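Local structure of periplasmic beta-glucosidase (Pseudomonas aeruginosa, 6R5N) at residues 187-192 with 484-489; 125-130 with 173-178. The protein probably hydrolyses terminal, non-reducing beta-D-glucosyl residues, releasing beta-D-glucose, as a periplasmic member of glycosyl hydrolase family 3. All coordinates share one frame; numbering follows the deposited sequence.

Contact 1 of 2, residues 187-192 with 484-489. With NOJ (1-deoxynojirimycin), chain D.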
loop_
_atom_site.group_PDB
_atom_site.type_symbol
_atom_site.label_atom_id
_atom_site.label_comp_id
_atom_site.label_asym_id
_atom_site.label_seq_id
_atom_site.Cartn_x
_atom_site.Cartn_y
_atom_site.Cartn_z
ATOM N N GLY A 187 3.321 1.624 -5.834
ATOM C CA GLY A 187 4.541 1.312 -6.606
ATOM C C GLY A 187 4.567 2.041 -7.950
ATOM O O GLY A 187 5.309 1.623 -8.879
ATOM N N ARG A 188 3.775 3.106 -8.066
ATOM C CA ARG A 188 3.773 3.951 -9.275
ATOM C C ARG A 188 4.960 4.887 -9.155
ATOM O O ARG A 188 5.054 5.558 -8.120
ATOM C CB ARG A 188 2.437 4.692 -9.428
ATOM C CG ARG A 188 1.286 3.756 -9.760
ATOM C CD ARG A 188 -0.034 4.457 -10.043
ATOM N NE ARG A 188 -0.643 5.138 -8.902
ATOM C CZ ARG A 188 -1.512 4.625 -8.012
ATOM N NH1 ARG A 188 -1.886 3.352 -8.025
ATOM N NH2 ARG A 188 -2.029 5.423 -7.089
ATOM N N ASP A 189 5.798 4.963 -10.178
ATOM C CA ASP A 189 7.006 5.813 -10.081
ATOM C C ASP A 189 6.563 7.256 -9.839
ATOM O O ASP A 189 5.546 7.660 -10.383
ATOM C CB ASP A 189 7.945 5.670 -11.281
ATOM C CG ASP A 189 9.416 5.819 -10.915
ATOM O OD1 ASP A 189 9.741 6.348 -9.787
ATOM O OD2 ASP A 189 10.243 5.422 -11.758
ATOM N N TYR A 190 7.340 7.986 -9.039
ATOM C CA TYR A 190 7.220 9.442 -8.801
ATOM C C TYR A 190 6.064 9.730 -7.836
ATOM O O TYR A 190 5.856 10.937 -7.513
ATOM C CB TYR A 190 7.000 10.170 -10.125
ATOM C CG TYR A 190 7.930 9.790 -11.248
ATOM C CD1 TYR A 190 9.305 9.833 -11.106
ATOM C CD2 TYR A 190 7.419 9.382 -12.477
ATOM C CE1 TYR A 190 10.154 9.495 -12.154
ATOM C CE2 TYR A 190 8.249 9.067 -13.534
ATOM C CZ TYR A 190 9.624 9.117 -13.379
ATOM O OH TYR A 190 10.425 8.801 -14.458
ATOM N N ASN A 191 5.372 8.685 -7.351
ATOM C CA ASN A 191 4.094 8.892 -6.635
ATOM C C ASN A 191 4.354 9.264 -5.164
ATOM O O ASN A 191 5.423 9.036 -4.637
ATOM C CB ASN A 191 3.142 7.711 -6.790
ATOM C CG ASN A 191 1.699 8.105 -6.551
ATOM O OD1 ASN A 191 1.354 9.290 -6.684
ATOM N ND2 ASN A 191 0.860 7.137 -6.177
ATOM N N THR A 192 3.359 9.912 -4.582
ATOM C CA THR A 192 3.184 10.239 -3.149
ATOM C C THR A 192 3.855 9.239 -2.195
ATOM O O THR A 192 3.593 8.000 -2.291
ATOM C CB THR A 192 1.678 10.307 -2.866
ATOM O OG1 THR A 192 1.146 11.172 -3.863
ATOM C CG2 THR A 192 1.364 10.802 -1.474
ATOM N N ALA A 484 11.676 -3.392 -15.844
ATOM C CA ALA A 484 12.151 -3.112 -14.465
ATOM C C ALA A 484 13.155 -1.966 -14.510
ATOM O O ALA A 484 14.373 -2.190 -14.398
ATOM C CB ALA A 484 12.747 -4.350 -13.832
ATOM N N HIS A 485 12.610 -0.770 -14.639
ATOM C CA HIS A 485 13.279 0.424 -15.195
ATOM C C HIS A 485 12.620 1.649 -14.558
ATOM O O HIS A 485 11.463 1.504 -14.049
ATOM C CB HIS A 485 13.125 0.300 -16.704
ATOM C CG HIS A 485 13.773 1.344 -17.552
ATOM N ND1 HIS A 485 13.288 2.646 -17.648
ATOM C CD2 HIS A 485 14.779 1.240 -18.458
ATOM C CE1 HIS A 485 14.006 3.323 -18.524
ATOM N NE2 HIS A 485 14.917 2.471 -19.056
ATOM N N GLU A 486 13.272 2.808 -14.571
ATOM C CA GLU A 486 12.589 4.068 -14.181
ATOM C C GLU A 486 11.273 4.151 -14.959
ATOM O O GLU A 486 11.305 3.942 -16.192
ATOM C CB GLU A 486 13.434 5.314 -14.473
ATOM C CG GLU A 486 12.716 6.617 -14.176
ATOM C CD GLU A 486 13.534 7.865 -14.466
ATOM O OE1 GLU A 486 14.708 7.705 -14.855
ATOM O OE2 GLU A 486 12.975 9.007 -14.341
ATOM N N ALA A 487 10.174 4.457 -14.270
ATOM C CA ALA A 487 8.835 4.725 -14.856
ATOM C C ALA A 487 8.221 3.465 -15.497
ATOM O O ALA A 487 7.287 3.623 -16.304
ATOM C CB ALA A 487 8.919 5.841 -15.891
ATOM N N SER A 488 8.671 2.270 -15.150
ATOM C CA SER A 488 8.071 1.008 -15.651
ATOM C C SER A 488 7.482 0.241 -14.463
ATOM O O SER A 488 8.061 -0.810 -14.063
ATOM C CB SER A 488 9.065 0.184 -16.448
ATOM O OG SER A 488 9.353 0.802 -17.699
ATOM N N SER A 489 6.370 0.740 -13.931
ATOM C CA SER A 489 5.660 0.088 -12.797
ATOM C C SER A 489 4.702 -0.971 -13.346
ATOM O O SER A 489 4.065 -0.716 -14.372
ATOM C CB SER A 489 4.993 1.102 -11.937
ATOM O OG SER A 489 5.973 1.950 -11.390
HETATM C C1 NOJ D . 16.551 10.417 -13.307
HETATM C C2 NOJ D . 16.747 9.445 -12.147
HETATM O O2 NOJ D . 15.649 9.612 -11.297
HETATM C C3 NOJ D . 18.132 9.437 -11.478
HETATM O O3 NOJ D . 18.295 8.161 -10.870
HETATM C C4 NOJ D . 19.265 9.835 -12.474
HETATM O O4 NOJ D . 20.477 9.918 -11.750
HETATM C C5 NOJ D . 18.978 11.166 -13.205
HETATM N N5 NOJ D . 17.644 11.210 -13.825
HETATM C C6 NOJ D . 19.978 11.497 -14.338
HETATM O O6 NOJ D . 20.261 10.419 -15.225
#
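Tyr190 and Glu486 meet where two type II beta turns face each other, one from Arg188 to Asn191 in the TIM-barrel domain and one from His485 to Ser488 in the family 3 C-terminal domain, at the rim of the sugar pocket. Tyr190 OH donates to Glu486 OE2 over 2.6 Å, reaching the oxygen on its anti side, 22° out of the carboxylate plane. Ring and carboxylate stand 75° apart. Glu486 CG lies anti to the backbone N (chi1 176°), and the straight chain beyond it carries OE1 to 3.6 Å from C1 of 1-deoxynojirimycin, a contact without a hydrogen bond.

Next to this pair, Asp189 OD2 accepts the backbone N-H of Ala487 at 2.7 Å, using its anti lone pair. The Asp189 carboxyl carbon lies over the centre of one face of the Tyr190 ring, so the acid lies against the phenol where both reach the turn of the C-terminal domain. Alongside, Ser489 OG gives its proton to a lone pair of Gly187 O, in the carbonyl plane, at 2.6 Å.

Further out, Asp189 OD1 is held by Trp135 NE1. Ser597 OG of the second subunit donates to Asp189 O, bringing the dimer partner up to the domain junction, where Arg188 NH1 is hydrogen-bonded to Tyr599 OH of that subunit.

Contact 2 of 2, residues 125-130 with 173-178. With NOJ (1-deoxynojirimycin), chain D.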
loop_
_atom_site.group_PDB
_atom_site.type_symbol
_atom_site.label_atom_id
_atom_site.label_comp_id
_atom_site.label_asym_id
_atom_site.label_seq_id
_atom_site.Cartn_x
_atom_site.Cartn_y
_atom_site.Cartn_z
ATOM N N PRO A 125 25.653 5.456 -4.830
ATOM C CA PRO A 125 24.664 4.377 -4.902
ATOM C C PRO A 125 23.209 4.843 -4.743
ATOM O O PRO A 125 22.928 5.868 -4.128
ATOM C CB PRO A 125 25.051 3.500 -3.717
ATOM C CG PRO A 125 25.526 4.523 -2.686
ATOM C CD PRO A 125 26.298 5.523 -3.511
ATOM N N MET A 126 22.303 4.100 -5.366
ATOM C CA MET A 126 20.856 4.166 -5.087
ATOM C C MET A 126 20.612 3.301 -3.850
ATOM O O MET A 126 20.945 2.108 -3.877
ATOM C CB MET A 126 20.060 3.676 -6.302
ATOM C CG MET A 126 18.561 3.882 -6.172
ATOM S SD MET A 126 17.807 2.532 -5.227
ATOM C CE MET A 126 16.136 2.549 -5.876
ATOM N N VAL A 127 20.071 3.876 -2.781
ATOM C CA VAL A 127 20.010 3.174 -1.466
ATOM C C VAL A 127 18.583 3.243 -0.922
ATOM O O VAL A 127 18.391 3.140 0.308
ATOM C CB VAL A 127 21.082 3.734 -0.496
ATOM C CG1 VAL A 127 22.477 3.620 -1.072
ATOM C CG2 VAL A 127 20.842 5.166 -0.099
ATOM N N ASP A 128 17.600 3.411 -1.807
ATOM C CA ASP A 128 16.177 3.548 -1.399
ATOM C C ASP A 128 15.689 2.179 -0.905
ATOM O O ASP A 128 15.903 1.165 -1.604
ATOM C CB ASP A 128 15.320 4.131 -2.526
ATOM C CG ASP A 128 15.881 5.411 -3.142
ATOM O OD1 ASP A 128 16.285 6.333 -2.372
ATOM O OD2 ASP A 128 15.919 5.479 -4.389
ATOM N N ILE A 129 15.071 2.147 0.276
ATOM C CA ILE A 129 14.420 0.912 0.812
ATOM C C ILE A 129 13.176 0.612 -0.023
ATOM O O ILE A 129 12.397 1.554 -0.309
ATOM C CB ILE A 129 14.088 1.077 2.303
ATOM C CG1 ILE A 129 15.373 1.147 3.122
ATOM C CG2 ILE A 129 13.151 -0.014 2.798
ATOM C CD1 ILE A 129 16.157 -0.142 3.185
ATOM N N THR A 130 12.996 -0.655 -0.388
ATOM C CA THR A 130 11.906 -1.086 -1.290
ATOM C C THR A 130 11.133 -2.250 -0.662
ATOM O O THR A 130 11.729 -3.349 -0.525
ATOM C CB THR A 130 12.452 -1.425 -2.681
ATOM O OG1 THR A 130 13.377 -2.511 -2.603
ATOM C CG2 THR A 130 13.121 -0.230 -3.326
ATOM N N ALA A 173 30.785 9.839 -5.012
ATOM C CA ALA A 173 29.463 9.213 -4.858
ATOM C C ALA A 173 28.430 10.319 -4.625
ATOM O O ALA A 173 28.648 11.136 -3.690
ATOM C CB ALA A 173 29.492 8.235 -3.717
ATOM N N ALA A 174 27.385 10.372 -5.462
ATOM C CA ALA A 174 26.147 11.164 -5.225
ATOM C C ALA A 174 25.053 10.166 -4.826
ATOM O O ALA A 174 24.410 9.561 -5.725
ATOM C CB ALA A 174 25.771 11.965 -6.442
ATOM N N VAL A 175 24.902 9.935 -3.521
ATOM C CA VAL A 175 23.921 8.942 -3.012
ATOM C C VAL A 175 22.507 9.445 -3.364
ATOM O O VAL A 175 22.261 10.668 -3.299
ATOM C CB VAL A 175 24.132 8.680 -1.515
ATOM C CG1 VAL A 175 23.936 9.944 -0.687
ATOM C CG2 VAL A 175 23.224 7.550 -1.026
ATOM N N LYS A 176 21.616 8.539 -3.766
ATOM C CA LYS A 176 20.256 8.893 -4.221
ATOM C C LYS A 176 19.318 7.822 -3.675
ATOM O O LYS A 176 19.786 6.763 -3.267
ATOM C CB LYS A 176 20.254 9.032 -5.751
ATOM C CG LYS A 176 20.462 7.743 -6.531
ATOM C CD LYS A 176 20.672 7.987 -8.005
ATOM C CE LYS A 176 20.584 6.748 -8.873
ATOM N NZ LYS A 176 20.925 7.096 -10.283
ATOM N N HIS A 177 18.004 8.084 -3.650
ATOM C CA HIS A 177 17.384 9.358 -3.944
ATOM C C HIS A 177 16.817 9.907 -2.643
ATOM O O HIS A 177 15.906 9.262 -2.081
ATOM C CB HIS A 177 16.267 9.197 -4.958
ATOM C CG HIS A 177 16.652 8.540 -6.230
ATOM N ND1 HIS A 177 16.705 7.176 -6.339
ATOM C CD2 HIS A 177 16.979 9.067 -7.435
ATOM C CE1 HIS A 177 17.011 6.875 -7.598
ATOM N NE2 HIS A 177 17.217 8.024 -8.287
ATOM N N PHE A 178 17.378 11.001 -2.144
ATOM C CA PHE A 178 17.088 11.510 -0.772
ATOM C C PHE A 178 15.768 12.286 -0.822
ATOM O O PHE A 178 15.745 13.371 -1.379
ATOM C CB PHE A 178 18.279 12.341 -0.307
ATOM C CG PHE A 178 18.215 12.800 1.122
ATOM C CD1 PHE A 178 18.190 11.886 2.159
ATOM C CD2 PHE A 178 18.228 14.146 1.432
ATOM C CE1 PHE A 178 18.188 12.310 3.482
ATOM C CE2 PHE A 178 18.238 14.563 2.754
ATOM C CZ PHE A 178 18.182 13.644 3.772
HETATM C C1 NOJ D . 16.551 10.417 -13.307
HETATM C C2 NOJ D . 16.747 9.445 -12.147
HETATM O O2 NOJ D . 15.649 9.612 -11.297
HETATM C C3 NOJ D . 18.132 9.437 -11.478
HETATM O O3 NOJ D . 18.295 8.161 -10.870
HETATM C C4 NOJ D . 19.265 9.835 -12.474
HETATM O O4 NOJ D . 20.477 9.918 -11.750
HETATM C C5 NOJ D . 18.978 11.166 -13.205
HETATM N N5 NOJ D . 17.644 11.210 -13.825
HETATM C C6 NOJ D . 19.978 11.497 -14.338
HETATM O O6 NOJ D . 20.261 10.419 -15.225
#
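His177 and Asp128 each turn their first side-chain bond beside the backbone N, anti to the carbonyl carbon (chi1 -55° and -51°), and this brings imidazole and carboxylate together nearly coplanar, 28° apart. His177 ND1 donates to the syn lone pair of Asp128 OD2 at 2.7 Å, close to straight and in the ring plane. The backbone N of His177 binds Asp128 OD1 at 2.8 Å, so one carboxylate grips both ring and main chain and fixes the ring's rotation; Tyr208 OH also bonds to OD1. His177 NE2 is thereby aimed at O3 of 1-deoxynojirimycin, and the two share a hydrogen bond of 2.8 Å.

Lys176 CG lies over the centre of one face of the imidazole, and the extended chain beyond it takes NZ to the inhibitor's O3 at 2.9 Å and to O4. Asp79 and the carbonyl of Phe123 also hold this ammonium. Met126 CG approaches His177 CE1 obliquely.

A single parallel beta bridge underlies these groups: Lys176 N donates to Pro125 O at 3.0 Å, and Val127 N to Lys176 O. On the side toward helices 146-161 and 206-213, Val127 CG2 presses on Val175 CG2 at a tight 3.5 Å. A cis peptide precedes Pro125. A consecutive Lys-His pair on one barrel strand, with a cis peptide between them and both side chains on the sugar hydroxyls, is characteristic of the glycone-binding subsite of family 3 enzymes.

How the contacts relate
The centres of the two contacts are 15 Å apart and their nearest atoms about 7 Å, without touching, yet both border the same bound 1-deoxynojirimycin. Along the chain contact 2 closes first: its segments, 125-130 after strand 121-122 and 173-178 on strand 172-178, are both in the TIM-barrel domain. The loop following strand 172-178 then supplies 187-192 to contact 1, whose other half arrives 292 residues later from the loop after strand 472-478 of the C-terminal domain's mixed sheet. Contact 2 thus supplies two of the barrel residues that bind the inhibitor, whereas contact 1 joins the two domains beside it; Asp79, Arg137 and Asp255 add further hydrogen bonds.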